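Local coordinates for O-ureido-L-serine synthase (Streptomyces lavendulae, PDB 3X44), which catalyses the pyridoxal-phosphate-dependent addition of hydroxyurea to O-acetyl-L-serine, giving O-ureido-L-serine for biosynthesis of the antibiotic D-cycloserine, at residues I16-R21 against H26-V31; S49-A54 against R85-V90; D64-C69 against I76-V81; S204-A207 against E213-P216; A271-I276 against T284-M289. The protein carries 1 engineered substitution. All blocks are in the same frame, centred on the assembly; numbering follows the deposited sequence.

Overall arrangement
From the N terminus, interaction 1 comes first: it closes a four-residue loop into a beta hairpin at one edge of the mixed sheet within this chain. Interaction 2 spans 30 residues, bringing helix 43-56 to the turn between helix 73-85 and strand 88-94. Interaction 3 is nested inside that loop and packs strand 65-70 against helix 73-85; interactions 2 and 3 touch, with strands 65-70 and 88-94 adjacent in the parallel sheet. Interaction 4 closes a short helical loop in the mixed-sheet half, and interaction 5 then brings helix 264-278 onto strand 285-290, the sheet neighbour of the hairpin. Interactions 1 and 5 thus touch as well, with centres about 9 Å apart.

Interaction 1 (I16-R21 against H26-V31)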
# COMPACT_ATOMS: atom_id res chain seq x y z
N ILE A 16 -1.77 9.02 -8.03
CA ILE A 16 -2.13 10.36 -8.46
C ILE A 16 -0.86 11.13 -8.13
O ILE A 16 -0.37 11.09 -7.00
CB ILE A 16 -3.32 10.93 -7.65
CG1 ILE A 16 -4.62 10.25 -8.07
CG2 ILE A 16 -3.46 12.44 -7.91
CD1 ILE A 16 -5.83 10.72 -7.29
N VAL A 17 -0.31 11.81 -9.13
CA VAL A 17 0.92 12.56 -8.94
C VAL A 17 0.80 14.02 -9.37
O VAL A 17 0.04 14.36 -10.28
CB VAL A 17 2.09 11.89 -9.72
CG1 VAL A 17 1.85 10.40 -9.84
CG2 VAL A 17 2.23 12.51 -11.11
N ARG A 18 1.59 14.87 -8.74
CA ARG A 18 1.58 16.29 -9.04
C ARG A 18 2.48 16.60 -10.23
O ARG A 18 3.56 16.03 -10.37
CB ARG A 18 2.06 17.07 -7.82
CG ARG A 18 1.97 18.58 -7.92
CD ARG A 18 2.31 19.21 -6.58
NE ARG A 18 2.35 20.66 -6.64
CZ ARG A 18 3.31 21.36 -7.25
NH1 ARG A 18 4.31 20.73 -7.86
NH2 ARG A 18 3.27 22.68 -7.26
N LEU A 19 2.03 17.50 -11.10
CA LEU A 19 2.86 17.91 -12.23
C LEU A 19 3.85 18.90 -11.60
O LEU A 19 3.46 19.78 -10.82
CB LEU A 19 2.02 18.59 -13.32
CG LEU A 19 1.04 17.68 -14.07
CD1 LEU A 19 0.55 18.36 -15.35
CD2 LEU A 19 1.72 16.36 -14.42
N GLN A 20 5.13 18.76 -11.94
CA GLN A 20 6.17 19.60 -11.37
C GLN A 20 6.50 20.91 -12.08
O GLN A 20 6.93 21.86 -11.43
CB GLN A 20 7.45 18.77 -11.22
CG GLN A 20 7.36 17.74 -10.11
CD GLN A 20 7.55 18.36 -8.73
OE1 GLN A 20 6.91 19.35 -8.39
NE2 GLN A 20 8.44 17.77 -7.94
N ARG A 21 6.32 20.97 -13.40
CA ARG A 21 6.64 22.21 -14.10
C ARG A 21 5.64 22.69 -15.15
O ARG A 21 5.71 23.83 -15.58
CB ARG A 21 8.03 22.10 -14.75
CG ARG A 21 8.29 20.79 -15.47
CD ARG A 21 9.73 20.72 -15.98
NE ARG A 21 10.68 20.50 -14.89
CZ ARG A 21 10.89 19.33 -14.29
NH1 ARG A 21 10.20 18.26 -14.67
NH2 ARG A 21 11.78 19.23 -13.31
N HIS A 26 0.82 29.65 -9.70
CA HIS A 26 -0.17 29.84 -8.64
C HIS A 26 -1.14 28.68 -8.44
O HIS A 26 -2.06 28.76 -7.61
CB HIS A 26 -0.96 31.13 -8.89
CG HIS A 26 -1.80 31.08 -10.13
ND1 HIS A 26 -1.26 31.07 -11.40
CD2 HIS A 26 -3.15 31.04 -10.29
CE1 HIS A 26 -2.24 31.03 -12.29
NE2 HIS A 26 -3.39 31.01 -11.65
N THR A 27 -0.95 27.60 -9.18
CA THR A 27 -1.84 26.45 -9.07
C THR A 27 -1.12 25.12 -8.91
O THR A 27 0.12 25.05 -8.94
CB THR A 27 -2.76 26.34 -10.29
OG1 THR A 27 -2.01 25.86 -11.41
CG2 THR A 27 -3.37 27.70 -10.62
N SER A 28 -1.90 24.06 -8.73
CA SER A 28 -1.38 22.71 -8.59
C SER A 28 -2.23 21.80 -9.46
O SER A 28 -3.46 21.82 -9.38
CB SER A 28 -1.48 22.24 -7.13
OG SER A 28 -0.54 22.89 -6.30
N VAL A 29 -1.58 21.03 -10.32
CA VAL A 29 -2.29 20.11 -11.19
C VAL A 29 -1.81 18.70 -10.89
O VAL A 29 -0.62 18.42 -10.94
CB VAL A 29 -2.03 20.42 -12.68
CG1 VAL A 29 -2.78 19.43 -13.56
CG2 VAL A 29 -2.48 21.84 -13.00
N TYR A 30 -2.75 17.83 -10.56
CA TYR A 30 -2.44 16.45 -10.25
C TYR A 30 -3.03 15.59 -11.36
O TYR A 30 -3.97 16.01 -12.02
CB TYR A 30 -3.05 16.06 -8.90
CG TYR A 30 -2.35 16.66 -7.70
CD1 TYR A 30 -2.75 17.89 -7.18
CD2 TYR A 30 -1.30 15.98 -7.07
CE1 TYR A 30 -2.13 18.43 -6.05
CE2 TYR A 30 -0.67 16.52 -5.94
CZ TYR A 30 -1.10 17.74 -5.43
OH TYR A 30 -0.50 18.26 -4.31
N VAL A 31 -2.47 14.40 -11.56
CA VAL A 31 -2.96 13.51 -12.61
C VAL A 31 -3.08 12.06 -12.13
O VAL A 31 -2.22 11.56 -11.39
CB VAL A 31 -2.02 13.55 -13.86
CG1 VAL A 31 -2.12 14.91 -14.53
CG2 VAL A 31 -0.57 13.27 -13.46
O HOH W 1 1.20 21.31 -10.24
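R18 lays its aliphatic chain over the ring of Y30. With CG anti to the backbone N (chi1 -174°) and the chain extended from CG to NE, the side chain runs across the ring: R18 CB meets Y30 CE2 at 3.4 Å, R18 CG stands 4.2 Å from the ring centroid in a CH-pi contact, and R18 CD lies beside Y30 CZ and OH. The guanidinium plane is turned 82° from the ring plane, so the charged end does not stack on the tyrosine. S28 OG lies at the guanidinium edge, 3.7 Å from R18 NE.

These two residues form a non-hydrogen-bonded antiparallel pair. Next to it, V17 and V31 make a hydrogen-bonded pair, V17 N to V31 O at 3.0 Å and V31 N to V17 O at 2.8 Å, and beyond R18 the bond from L19 N to V29 O is nearly straight. A water then continues the pairing where the strands part, accepting from V29 N and donating to L19 O; it also sits over the centre of the R18 guanidinium. On the sheet face opposite R18 and Y30, V17 CG2 touches V31 CG2 at 3.7 Å, while L19 sends CD1 to V29 CG1 and CD2 to V31 CG2.

The hairpin lies at the edge of the mixed sheet within this chain. Strand 28-33 pairs on with strand 285-290, L19 and V31 pack on V270 of helix 264-278, and Y30 meets F164 edge-to-face. I16 rests on I160 of helix 147-164, and the backbones of I16 and R18 bond to a second subunit.

Interaction 2 (S49-A54 against R85-V90); sequences SVVLDA and RGYRFV
R85 and V51 meet where helix 73-85 ends beside helix 43-56. The arginine chain is bent at chi3 (87°), and that bend turns its guanidinium across the end of L52: L52 CD2 lies 3.7 Å above the guanidinium plane, over its centre. Lower on the chain, R85 CD touches V51 CG1 at 3.9 Å, the two side chains sliding past each other in opposite directions. The charge itself is answered from helix 43-56, where E55 OE2 forms a salt bridge with R85 NH2.

G86 follows with positive phi (86°) and takes the chain out of the helix. Y87 then points its beta carbon toward helix 43-56, and its CE2 meets V51 CG1 at 3.9 Å, an oblique approach. One methyl of V51 is therefore shared by the arginine and the tyrosine. The tyrosine hydroxyl bonds E55 OE1, so R85 and Y87 hold the two oxygens of one carboxylate.

From R88 to V90 the chain is a strand, hydrogen-bonded to its neighbour, strand 65-70. The arrangement is the helix-to-strand turn of a beta-alpha-beta crossover, covered by an adjoining helix, in the parallel-sheet half of a fold-type II pyridoxal-phosphate enzyme.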
# COMPACT_ATOMS: atom_id res chain seq x y z
N SER A 49 -15.11 -5.49 -13.85
CA SER A 49 -16.43 -5.27 -13.30
C SER A 49 -17.54 -5.98 -14.06
O SER A 49 -18.36 -6.66 -13.45
CB SER A 49 -16.74 -3.78 -13.24
OG SER A 49 -17.96 -3.58 -12.54
N VAL A 50 -17.57 -5.80 -15.37
CA VAL A 50 -18.60 -6.41 -16.20
C VAL A 50 -18.55 -7.94 -16.12
O VAL A 50 -19.58 -8.60 -16.03
CB VAL A 50 -18.47 -5.96 -17.67
CG1 VAL A 50 -19.46 -6.72 -18.54
CG2 VAL A 50 -18.70 -4.45 -17.78
N VAL A 51 -17.34 -8.48 -16.16
CA VAL A 51 -17.13 -9.92 -16.09
C VAL A 51 -17.55 -10.49 -14.73
O VAL A 51 -18.27 -11.49 -14.66
CB VAL A 51 -15.65 -10.27 -16.36
CG1 VAL A 51 -15.34 -11.69 -15.92
CG2 VAL A 51 -15.36 -10.10 -17.84
N LEU A 52 -17.11 -9.85 -13.65
CA LEU A 52 -17.47 -10.30 -12.31
C LEU A 52 -18.99 -10.23 -12.11
O LEU A 52 -19.59 -11.15 -11.56
CB LEU A 52 -16.78 -9.42 -11.25
CG LEU A 52 -15.26 -9.53 -11.12
CD1 LEU A 52 -14.80 -8.62 -9.99
CD2 LEU A 52 -14.84 -10.97 -10.86
N ASP A 53 -19.59 -9.14 -12.57
CA ASP A 53 -21.03 -8.94 -12.45
C ASP A 53 -21.77 -10.03 -13.22
O ASP A 53 -22.75 -10.60 -12.72
CB ASP A 53 -21.40 -7.57 -13.02
CG ASP A 53 -22.91 -7.36 -13.13
OD1 ASP A 53 -23.53 -7.08 -12.09
OD2 ASP A 53 -23.45 -7.48 -14.24
N ALA A 54 -21.31 -10.30 -14.43
CA ALA A 54 -21.91 -11.32 -15.28
C ALA A 54 -21.81 -12.69 -14.63
O ALA A 54 -22.75 -13.49 -14.70
CB ALA A 54 -21.23 -11.34 -16.65
N ARG A 85 -9.14 -15.39 -16.71
CA ARG A 85 -10.26 -16.12 -16.12
C ARG A 85 -10.81 -17.32 -16.89
O ARG A 85 -11.73 -17.98 -16.42
CB ARG A 85 -11.38 -15.12 -15.81
CG ARG A 85 -11.04 -14.22 -14.64
CD ARG A 85 -12.19 -13.27 -14.30
NE ARG A 85 -13.14 -13.87 -13.36
CZ ARG A 85 -12.92 -14.03 -12.06
NH1 ARG A 85 -11.78 -13.64 -11.51
NH2 ARG A 85 -13.86 -14.59 -11.30
N GLY A 86 -10.23 -17.61 -18.05
CA GLY A 86 -10.68 -18.75 -18.83
C GLY A 86 -11.85 -18.50 -19.76
O GLY A 86 -12.74 -19.34 -19.88
N TYR A 87 -11.85 -17.34 -20.42
CA TYR A 87 -12.92 -17.00 -21.35
C TYR A 87 -12.35 -16.77 -22.75
O TYR A 87 -11.13 -16.70 -22.95
CB TYR A 87 -13.65 -15.73 -20.90
CG TYR A 87 -14.42 -15.89 -19.61
CD1 TYR A 87 -15.47 -16.81 -19.52
CD2 TYR A 87 -14.09 -15.14 -18.48
CE1 TYR A 87 -16.17 -16.98 -18.32
CE2 TYR A 87 -14.79 -15.31 -17.29
CZ TYR A 87 -15.82 -16.23 -17.22
OH TYR A 87 -16.51 -16.40 -16.04
N ARG A 88 -13.26 -16.66 -23.72
CA ARG A 88 -12.89 -16.39 -25.10
C ARG A 88 -13.39 -14.97 -25.33
O ARG A 88 -14.44 -14.60 -24.81
CB ARG A 88 -13.59 -17.37 -26.05
CG ARG A 88 -12.92 -18.74 -26.15
CD ARG A 88 -13.95 -19.87 -26.27
NE ARG A 88 -13.32 -21.17 -26.50
CZ ARG A 88 -13.97 -22.33 -26.53
NH1 ARG A 88 -15.29 -22.36 -26.35
NH2 ARG A 88 -13.31 -23.46 -26.75
N PHE A 89 -12.64 -14.18 -26.09
CA PHE A 89 -13.03 -12.80 -26.36
C PHE A 89 -12.92 -12.43 -27.84
O PHE A 89 -11.98 -12.84 -28.53
CB PHE A 89 -12.18 -11.83 -25.52
CG PHE A 89 -12.50 -10.38 -25.77
CD1 PHE A 89 -13.76 -9.88 -25.48
CD2 PHE A 89 -11.56 -9.54 -26.36
CE1 PHE A 89 -14.09 -8.56 -25.77
CE2 PHE A 89 -11.87 -8.22 -26.66
CZ PHE A 89 -13.15 -7.72 -26.36
N VAL A 90 -13.89 -11.66 -28.32
CA VAL A 90 -13.93 -11.21 -29.70
C VAL A 90 -14.14 -9.70 -29.71
O VAL A 90 -15.18 -9.22 -29.26
CB VAL A 90 -15.12 -11.83 -30.48
CG1 VAL A 90 -15.04 -11.42 -31.95
CG2 VAL A 90 -15.12 -13.33 -30.33

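Interaction 3 (D64-C69 against I76-V81); sequences DTIVEC and IALAMV
L78 packs down on I66 and E68 in a small, buried helix-on-strand contact made by carbon atoms, with no hydrogen bond across it. It joins the first two elements of a beta-alpha-beta unit, in which strand 65-70 leads through helix 73-85 to strand 88-94, the next strand of the parallel sheet. I66 and E68 alternate with V67 along the strand and both point their beta carbons at the helix, while V67 points away. L78 answers from the helix and divides its two methyls between them: L78 CD2 meets I66 CG2 at 4.2 Å, and L78 CD1 reaches E68 CB at 3.9 Å. F89 of strand 88-94 also packs on L78.

The glutamate offers only its aliphatic part to the leucine. Its CG is anti to the backbone N (chi1 176°), and a bend at chi2 (69°) turns the carboxylate aside, leaving CB and CG against the leucine methyl. Although buried, that carboxylate is well supplied with partners: R139 forms a salt bridge to OE1, and the backbone N of Q142 bonds OE2. The E68 side chain lies about 6 Å from the bound cofactor-product adduct, which places this contact close to the active site. OE1 has a further donor in its own chain, using its anti lone pair to accept the amide of the following residue, C69 N to E68 OE1, at 2.9 Å.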
# COMPACT_ATOMS: atom_id res chain seq x y z
N ASP A 64 -16.98 -19.63 -22.06
CA ASP A 64 -17.93 -18.73 -22.72
C ASP A 64 -17.20 -17.67 -23.53
O ASP A 64 -16.04 -17.35 -23.24
CB ASP A 64 -18.82 -18.05 -21.68
CG ASP A 64 -20.10 -18.83 -21.40
OD1 ASP A 64 -20.83 -18.43 -20.47
OD2 ASP A 64 -20.37 -19.82 -22.11
N THR A 65 -17.88 -17.13 -24.54
CA THR A 65 -17.29 -16.11 -25.40
C THR A 65 -17.88 -14.72 -25.15
O THR A 65 -19.10 -14.55 -25.11
CB THR A 65 -17.48 -16.47 -26.89
OG1 THR A 65 -16.71 -17.64 -27.20
CG2 THR A 65 -17.03 -15.32 -27.78
N ILE A 66 -17.01 -13.73 -24.99
CA ILE A 66 -17.43 -12.35 -24.75
C ILE A 66 -17.15 -11.52 -25.99
O ILE A 66 -16.06 -11.61 -26.58
CB ILE A 66 -16.68 -11.74 -23.54
CG1 ILE A 66 -17.04 -12.49 -22.26
CG2 ILE A 66 -17.02 -10.26 -23.40
CD1 ILE A 66 -15.88 -12.69 -21.32
N VAL A 67 -18.12 -10.71 -26.40
CA VAL A 67 -17.96 -9.86 -27.58
C VAL A 67 -18.29 -8.42 -27.22
O VAL A 67 -19.25 -8.16 -26.49
CB VAL A 67 -18.87 -10.31 -28.75
CG1 VAL A 67 -20.33 -10.07 -28.42
CG2 VAL A 67 -18.48 -9.56 -30.02
N GLU A 68 -17.50 -7.49 -27.75
CA GLU A 68 -17.71 -6.08 -27.47
C GLU A 68 -17.14 -5.17 -28.56
O GLU A 68 -16.12 -5.47 -29.17
CB GLU A 68 -17.06 -5.73 -26.13
CG GLU A 68 -17.14 -4.25 -25.79
CD GLU A 68 -18.55 -3.82 -25.49
OE1 GLU A 68 -19.37 -3.76 -26.43
OE2 GLU A 68 -18.85 -3.54 -24.31
N CYS A 69 -17.84 -4.06 -28.82
CA CYS A 69 -17.36 -3.08 -29.80
C CYS A 69 -16.52 -2.14 -28.95
O CYS A 69 -17.00 -1.62 -27.95
CB CYS A 69 -18.52 -2.31 -30.43
SG CYS A 69 -17.96 -0.84 -31.32
N ILE A 76 -8.63 -4.61 -25.24
CA ILE A 76 -7.38 -5.09 -24.65
C ILE A 76 -7.64 -5.66 -23.25
O ILE A 76 -7.19 -6.77 -22.93
CB ILE A 76 -6.34 -3.94 -24.55
CG1 ILE A 76 -5.85 -3.57 -25.94
CG2 ILE A 76 -5.17 -4.37 -23.69
CD1 ILE A 76 -5.09 -2.25 -26.00
N ALA A 77 -8.37 -4.91 -22.43
CA ALA A 77 -8.68 -5.32 -21.07
C ALA A 77 -9.55 -6.58 -21.02
O ALA A 77 -9.24 -7.53 -20.30
CB ALA A 77 -9.36 -4.18 -20.33
N LEU A 78 -10.66 -6.60 -21.76
CA LEU A 78 -11.52 -7.77 -21.75
C LEU A 78 -10.71 -8.98 -22.19
O LEU A 78 -10.86 -10.08 -21.66
CB LEU A 78 -12.73 -7.56 -22.67
CG LEU A 78 -13.88 -6.84 -21.95
CD1 LEU A 78 -14.90 -6.30 -22.92
CD2 LEU A 78 -14.53 -7.82 -20.98
N ALA A 79 -9.82 -8.77 -23.16
CA ALA A 79 -8.97 -9.85 -23.64
C ALA A 79 -8.13 -10.37 -22.48
O ALA A 79 -8.05 -11.57 -22.25
CB ALA A 79 -8.07 -9.35 -24.76
N MET A 80 -7.53 -9.43 -21.75
CA MET A 80 -6.70 -9.76 -20.60
C MET A 80 -7.47 -10.50 -19.50
O MET A 80 -6.98 -11.48 -18.93
CB MET A 80 -6.08 -8.49 -20.02
CG MET A 80 -5.04 -8.75 -18.95
SD MET A 80 -4.71 -7.30 -17.96
CE MET A 80 -6.35 -6.78 -17.46
N VAL A 81 -8.67 -10.01 -19.18
CA VAL A 81 -9.49 -10.65 -18.15
C VAL A 81 -9.89 -12.05 -18.64
O VAL A 81 -9.85 -13.02 -17.89
CB VAL A 81 -10.77 -9.83 -17.86
CG1 VAL A 81 -11.73 -10.66 -17.03
CG2 VAL A 81 -10.42 -8.54 -17.13

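Interaction 4 (S204-A207 against E213-P216)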
# COMPACT_ATOMS: atom_id res chain seq x y z
N SER A 204 -12.98 18.84 -30.11
CA SER A 204 -13.51 19.99 -30.84
C SER A 204 -14.36 19.53 -32.02
O SER A 204 -15.36 20.16 -32.35
CB SER A 204 -12.37 20.85 -31.38
OG SER A 204 -11.63 21.46 -30.33
N ASN A 205 -13.94 18.44 -32.66
CA ASN A 205 -14.65 17.93 -33.83
C ASN A 205 -15.67 16.83 -33.54
O ASN A 205 -16.20 16.21 -34.47
CB ASN A 205 -13.63 17.43 -34.87
CG ASN A 205 -12.47 16.66 -34.26
OD1 ASN A 205 -12.27 16.66 -33.04
ND2 ASN A 205 -11.69 15.99 -35.11
N ALA A 206 -15.98 16.59 -32.27
CA ALA A 206 -16.96 15.57 -31.93
C ALA A 206 -17.75 15.95 -30.69
O ALA A 206 -17.89 15.16 -29.75
CB ALA A 206 -16.26 14.22 -31.73
N ALA A 207 -18.26 17.18 -30.69
CA ALA A 207 -19.05 17.68 -29.57
C ALA A 207 -20.47 17.13 -29.69
O ALA A 207 -21.42 17.85 -30.02
CB ALA A 207 -19.07 19.20 -29.59
N GLU A 213 -22.79 16.95 -32.45
CA GLU A 213 -21.91 16.80 -33.60
C GLU A 213 -20.95 15.62 -33.46
O GLU A 213 -20.49 15.31 -32.36
CB GLU A 213 -21.10 18.08 -33.80
CG GLU A 213 -21.89 19.23 -34.40
CD GLU A 213 -21.30 20.58 -34.07
OE1 GLU A 213 -22.05 21.58 -34.16
OE2 GLU A 213 -20.10 20.65 -33.73
N TRP A 214 -20.67 14.96 -34.58
CA TRP A 214 -19.72 13.85 -34.58
C TRP A 214 -19.03 13.70 -35.92
O TRP A 214 -19.63 13.86 -36.98
CB TRP A 214 -20.38 12.52 -34.23
CG TRP A 214 -19.35 11.44 -33.99
CD1 TRP A 214 -18.72 11.17 -32.81
CD2 TRP A 214 -18.82 10.52 -34.95
NE1 TRP A 214 -17.83 10.13 -32.98
CE2 TRP A 214 -17.87 9.71 -34.28
CE3 TRP A 214 -19.06 10.29 -36.31
CZ2 TRP A 214 -17.16 8.70 -34.93
CZ3 TRP A 214 -18.35 9.28 -36.96
CH2 TRP A 214 -17.41 8.49 -36.26
N SER A 215 -17.75 13.39 -35.83
CA SER A 215 -16.92 13.17 -36.99
C SER A 215 -15.77 12.29 -36.51
O SER A 215 -15.37 12.37 -35.36
CB SER A 215 -16.36 14.49 -37.50
OG SER A 215 -17.29 15.16 -38.33
N PRO A 216 -15.27 11.40 -37.38
CA PRO A 216 -14.15 10.58 -36.91
C PRO A 216 -13.09 11.56 -36.42
O PRO A 216 -12.88 12.60 -37.03
CB PRO A 216 -13.71 9.82 -38.17
CG PRO A 216 -14.93 9.79 -39.04
CD PRO A 216 -15.68 11.08 -38.76
O HOH W 2 -18.09 19.11 -32.78
O HOH W 3 -18.06 17.58 -36.44
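The indole of W214 receives A206 obliquely, with A206 CB 4.1 Å from W214 CD1. One face of the same ring carries the nitrogen of P216, 3.7 Å above the plane and offset toward the rim, and its NE1 bonds the carbonyl of A223. Because CG is anti to the backbone N (chi1 -169°) and the beta carbon points away from segment 204-207, the ring meets that segment only at the pyrrole carbon CD1. The other flat groups are polar. The carboxylate of E213, on a chain extended beyond CG, holds a water through OE2 at 2.7 Å; this water also donates to S204 O and accepts from A207 N at 2.8 Å, so it joins the carboxylate to the backbone of the facing segment. The amide of N205 turns to E244, to which ND2 makes a weak hydrogen bond.

Both segments are irregular and flank the short helix 208-211, within the connection from strand 197-203 to strand 238-242 at the edge of the mixed sheet. The W214 side chain is about 7 Å from the bound cofactor-product adduct, which places this loop beside the active site.

One direct backbone bond joins the segments, from E213 N to A207 O at 2.9 Å. It is straight at the hydrogen (171°), yet the donor stands above the carbonyl plane, 52° out of it. Further along, S215 CB rests against N205 O at 3.5 Å, and a second water donates to N205 O at 3.0 Å while also bonding S215 OG.

Interaction 5 (A271-I276 against T284-M289)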
# COMPACT_ATOMS: atom_id res chain seq x y z
N ALA A 271 -4.53 19.27 -20.89
CA ALA A 271 -4.62 20.51 -21.66
C ALA A 271 -5.77 21.36 -21.13
O ALA A 271 -5.63 22.55 -20.87
CB ALA A 271 -4.84 20.20 -23.14
N THR A 272 -6.93 20.72 -20.97
CA THR A 272 -8.10 21.41 -20.46
C THR A 272 -7.81 21.97 -19.07
O THR A 272 -8.10 23.13 -18.79
CB THR A 272 -9.30 20.47 -20.39
OG1 THR A 272 -9.81 20.25 -21.71
CG2 THR A 272 -10.40 21.06 -19.51
N ALA A 273 -7.24 21.12 -18.22
CA ALA A 273 -6.91 21.52 -16.85
C ALA A 273 -5.96 22.71 -16.83
O ALA A 273 -6.11 23.62 -16.00
CB ALA A 273 -6.29 20.34 -16.10
N LEU A 274 -4.97 22.69 -17.72
CA LEU A 274 -3.99 23.76 -17.79
C LEU A 274 -4.68 25.04 -18.24
O LEU A 274 -4.33 26.14 -17.81
CB LEU A 274 -2.86 23.39 -18.76
CG LEU A 274 -1.83 22.37 -18.26
CD1 LEU A 274 -0.90 21.98 -19.40
CD2 LEU A 274 -1.04 22.96 -17.11
N SER A 275 -5.67 24.89 -19.12
CA SER A 275 -6.42 26.03 -19.63
C SER A 275 -7.18 26.70 -18.49
O SER A 275 -7.19 27.93 -18.37
CB SER A 275 -7.40 25.58 -20.71
OG SER A 275 -8.26 26.64 -21.09
N ILE A 276 -7.82 25.89 -17.66
CA ILE A 276 -8.57 26.41 -16.52
C ILE A 276 -7.61 27.02 -15.49
O ILE A 276 -7.90 28.05 -14.88
CB ILE A 276 -9.43 25.30 -15.86
CG1 ILE A 276 -10.63 24.97 -16.76
CG2 ILE A 276 -9.92 25.75 -14.49
CD1 ILE A 276 -11.25 23.61 -16.49
N THR A 284 -5.65 27.28 -6.47
CA THR A 284 -6.54 26.36 -7.17
C THR A 284 -5.87 25.01 -7.45
O THR A 284 -4.77 24.96 -8.00
CB THR A 284 -7.01 26.97 -8.51
OG1 THR A 284 -7.83 28.11 -8.25
CG2 THR A 284 -7.81 25.95 -9.32
N VAL A 285 -6.53 23.93 -7.04
CA VAL A 285 -6.02 22.58 -7.25
C VAL A 285 -6.91 21.81 -8.24
O VAL A 285 -8.13 21.77 -8.08
CB VAL A 285 -5.96 21.78 -5.93
CG1 VAL A 285 -5.38 20.40 -6.19
CG2 VAL A 285 -5.11 22.53 -4.90
N LEU A 286 -6.29 21.21 -9.24
CA LEU A 286 -7.02 20.46 -10.26
C LEU A 286 -6.51 19.04 -10.43
O LEU A 286 -5.32 18.79 -10.26
CB LEU A 286 -6.92 21.18 -11.60
CG LEU A 286 -7.33 22.65 -11.62
CD1 LEU A 286 -6.10 23.55 -11.42
CD2 LEU A 286 -8.00 22.95 -12.96
N LEU A 287 -7.42 18.13 -10.76
CA LEU A 287 -7.08 16.73 -10.98
C LEU A 287 -7.53 16.31 -12.38
O LEU A 287 -8.69 16.49 -12.75
CB LEU A 287 -7.77 15.84 -9.95
CG LEU A 287 -7.60 14.33 -10.18
CD1 LEU A 287 -6.13 13.96 -9.92
CD2 LEU A 287 -8.53 13.55 -9.26
N ALA A 288 -6.60 15.74 -13.15
CA ALA A 288 -6.87 15.29 -14.51
C ALA A 288 -6.64 13.79 -14.67
O ALA A 288 -5.65 13.24 -14.17
CB ALA A 288 -5.99 16.05 -15.50
N MET A 289 -7.55 13.13 -15.38
CA MET A 289 -7.44 11.69 -15.63
C MET A 289 -6.55 11.41 -16.84
O MET A 289 -6.67 12.07 -17.87
CB MET A 289 -8.82 11.09 -15.91
CG MET A 289 -9.80 11.19 -14.76
SD MET A 289 -9.33 10.10 -13.41
CE MET A 289 -9.48 8.48 -14.18
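The torsions of I276 and L286 bring the two side chains together. In I276 the CG2 methyl is anti to the backbone N, which sets it against the strand; in L286, CG is anti to the carbonyl carbon (chi1 -54°), while chi2 at 94° lies away from a staggered value. This puts L286 CD2 3.7 Å from I276 CG2 and 4.0 Å from I276 CB, the side chains crossing at a slant. The same methyl also lies against the helix backbone, with L286 CD2 3.6 Å from A273 O and 4.4 Å from A273 CB. L286 thus fits between residues one turn apart on the helix.

A273 also meets the strand two residues beyond L286, where A273 CB lies 4.3 Å from A288 CB. Their CA atoms are 6.7 Å apart, so the chains come closest where the side chains are smallest. The short helix and strand axes approach to 8.6 Å and run nearly antiparallel, at 165°. This is the helix-to-strand half of a crossover in the mixed sheet of a fold-type II pyridoxal-phosphate enzyme: helix 264-278 lies on the sheet, and the chain returns as strand 285-290 between strands 28-33 and 171-174. S265, near the start of that helix, binds the cofactor.

The helix covers more than this strand. T272 packs on V173, V199 and M242, and I276 also touches V199. L274, which points its beta carbon away from the strand, packs on M22 and P24, and M289 O accepts a hydrogen bond from T269 OG1 of the same helix.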